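Local coordinates for T-cell surface protein tactile (Homo sapiens, PDB 6ARQ) that promotes adhesion of natural killer cells to target cells by interacting with PVR, and is represented here by the first, V-type immunoglobulin domain of CD96, at residues C26-V31 with C99-Y104. The protein carries 1 engineered substitution. Numbering follows the deposited sequence.
Sequences CQTQTV and CMLVLY
Cys26 and Cys99 are joined by the disulfide that pins together the two sheets of the immunoglobulin sandwich, a hallmark of this fold. Their SG atoms lie 2.0 Å apart and the bridge is twisted to a chi3 of -116°. Segments 26-29 and 99-104 run nearly parallel, 11° apart in direction, their axes 9.0 Å apart at closest, so the space is bridged by side chains. CB of Cys26 also rests against CD1 of Leu101 at 3.7 Å.

Thr28 is the next residue to point at the other segment. Its CB splits into two branches: OG1 stands anti to the backbone N (chi1 -173°) and CG2 between that N and the carbonyl carbon, which sends the methyl to Leu101 and the hydroxyl to Leu103. CG2 meets the tip of Leu101, 3.8 Å from CD1 and almost as near CD2, while OG1 lies 3.5 Å from CD2 of Leu103. That hydroxyl is hydrogen-bonded to OE1 of Gln109 on strand 107-117. Methyl CD2 of Leu103 reaches on to the main chain, 3.6 Å from O of Gln29, and touches CB of Thr30 at 3.7 Å. OG1 of Thr30 is hydrogen-bonded to OE2 of Glu106.

Within the chain, strand 22-29 is an outermost strand of the smaller sheet, beside strand 79-86, and strand 95-104 lies inside the larger sheet between 33-42 and 107-117. Trp39 of strand 33-42 and Trp82 of strand 79-86 pack around the disulfide, and Phe34 flanks Thr28 and Leu103.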
loop_
_atom_site.group_PDB
_atom_site.type_symbol
_atom_site.label_atom_id
_atom_site.label_comp_id
_atom_site.label_asym_id
_atom_site.label_seq_id
_atom_site.Cartn_x
_atom_site.Cartn_y
_atom_site.Cartn_z
ATOM N N CYS A 26 33.079 9.110 -29.617
ATOM C CA CYS A 26 32.957 8.311 -28.403
ATOM C C CYS A 26 34.060 7.245 -28.436
ATOM O O CYS A 26 33.919 6.226 -29.118
ATOM C CB CYS A 26 31.562 7.697 -28.286
ATOM S SG CYS A 26 30.235 8.901 -28.009
ATOM N N GLN A 27 35.192 7.525 -27.766
ATOM C CA GLN A 27 36.351 6.633 -27.730
ATOM C C GLN A 27 36.259 5.684 -26.540
ATOM O O GLN A 27 36.060 6.128 -25.408
ATOM C CB GLN A 27 37.656 7.445 -27.683
ATOM C CG GLN A 27 38.893 6.660 -28.126
ATOM C CD GLN A 27 40.123 7.510 -28.382
ATOM O OE1 GLN A 27 41.162 7.004 -28.819
ATOM N NE2 GLN A 27 40.051 8.814 -28.131
ATOM N N THR A 28 36.398 4.374 -26.804
ATOM C CA THR A 28 36.331 3.325 -25.784
ATOM C C THR A 28 37.248 2.142 -26.156
ATOM O O THR A 28 37.678 2.023 -27.303
ATOM C CB THR A 28 34.864 2.884 -25.545
ATOM O OG1 THR A 28 34.813 1.976 -24.442
ATOM C CG2 THR A 28 34.206 2.262 -26.779
ATOM N N GLN A 29 37.547 1.284 -25.166
ATOM C CA GLN A 29 38.387 0.098 -25.312
ATOM C C GLN A 29 37.741 -1.080 -24.588
ATOM O O GLN A 29 37.202 -0.911 -23.490
ATOM C CB GLN A 29 39.798 0.370 -24.768
ATOM C CG GLN A 29 40.916 -0.151 -25.663
ATOM C CD GLN A 29 41.675 -1.329 -25.093
ATOM O OE1 GLN A 29 41.327 -1.911 -24.058
ATOM N NE2 GLN A 29 42.735 -1.716 -25.776
ATOM N N THR A 30 37.782 -2.268 -25.206
ATOM C CA THR A 30 37.188 -3.480 -24.643
ATOM C C THR A 30 38.261 -4.540 -24.343
ATOM O O THR A 30 39.283 -4.608 -25.029
ATOM C CB THR A 30 36.080 -4.028 -25.577
ATOM O OG1 THR A 30 35.420 -5.129 -24.954
ATOM C CG2 THR A 30 36.592 -4.443 -26.956
ATOM N N VAL A 31 38.019 -5.355 -23.305
ATOM C CA VAL A 31 38.889 -6.475 -22.936
ATOM C C VAL A 31 38.486 -7.644 -23.852
ATOM O O VAL A 31 39.349 -8.374 -24.345
ATOM C CB VAL A 31 38.805 -6.817 -21.417
ATOM C CG1 VAL A 31 39.593 -8.080 -21.073
ATOM C CG2 VAL A 31 39.287 -5.647 -20.562
ATOM N N CYS A 99 25.330 8.987 -27.533
ATOM C CA CYS A 99 25.930 7.776 -28.082
ATOM C C CYS A 99 25.846 6.680 -27.025
ATOM O O CYS A 99 26.018 6.948 -25.831
ATOM C CB CYS A 99 27.359 7.997 -28.581
ATOM S SG CYS A 99 28.653 7.814 -27.322
ATOM N N MET A 100 25.505 5.468 -27.456
ATOM C CA MET A 100 25.391 4.321 -26.567
ATOM C C MET A 100 26.312 3.224 -27.067
ATOM O O MET A 100 26.184 2.786 -28.210
ATOM C CB MET A 100 23.938 3.841 -26.478
ATOM C CG MET A 100 23.666 3.006 -25.258
ATOM S SD MET A 100 21.966 2.407 -25.179
ATOM C CE MET A 100 21.111 3.898 -24.634
ATOM N N LEU A 101 27.265 2.816 -26.226
ATOM C CA LEU A 101 28.235 1.784 -26.570
ATOM C C LEU A 101 28.016 0.546 -25.710
ATOM O O LEU A 101 28.160 0.607 -24.488
ATOM C CB LEU A 101 29.674 2.312 -26.408
ATOM C CG LEU A 101 30.102 3.441 -27.340
ATOM C CD1 LEU A 101 31.017 4.402 -26.627
ATOM C CD2 LEU A 101 30.781 2.904 -28.581
ATOM N N VAL A 102 27.637 -0.570 -26.348
ATOM C CA VAL A 102 27.420 -1.846 -25.663
ATOM C C VAL A 102 28.689 -2.679 -25.860
ATOM O O VAL A 102 29.059 -2.995 -26.991
ATOM C CB VAL A 102 26.127 -2.591 -26.101
ATOM C CG1 VAL A 102 25.870 -3.803 -25.210
ATOM C CG2 VAL A 102 24.916 -1.661 -26.087
ATOM N N LEU A 103 29.375 -2.972 -24.752
ATOM C CA LEU A 103 30.634 -3.713 -24.702
ATOM C C LEU A 103 30.488 -4.985 -23.879
ATOM O O LEU A 103 29.686 -5.020 -22.941
ATOM C CB LEU A 103 31.716 -2.819 -24.064
ATOM C CG LEU A 103 32.515 -1.872 -24.970
ATOM C CD1 LEU A 103 31.708 -0.641 -25.361
ATOM C CD2 LEU A 103 33.767 -1.396 -24.264
ATOM N N TYR A 104 31.277 -6.021 -24.205
ATOM C CA TYR A 104 31.264 -7.266 -23.444
ATOM C C TYR A 104 32.669 -7.575 -22.913
ATOM O O TYR A 104 33.614 -7.651 -23.703
ATOM C CB TYR A 104 30.711 -8.446 -24.262
ATOM C CG TYR A 104 30.112 -9.530 -23.391
ATOM C CD1 TYR A 104 30.905 -10.539 -22.852
ATOM C CD2 TYR A 104 28.755 -9.530 -23.079
ATOM C CE1 TYR A 104 30.365 -11.518 -22.018
ATOM C CE2 TYR A 104 28.200 -10.512 -22.259
ATOM C CZ TYR A 104 29.009 -11.504 -21.730
ATOM O OH TYR A 104 28.464 -12.471 -20.920
#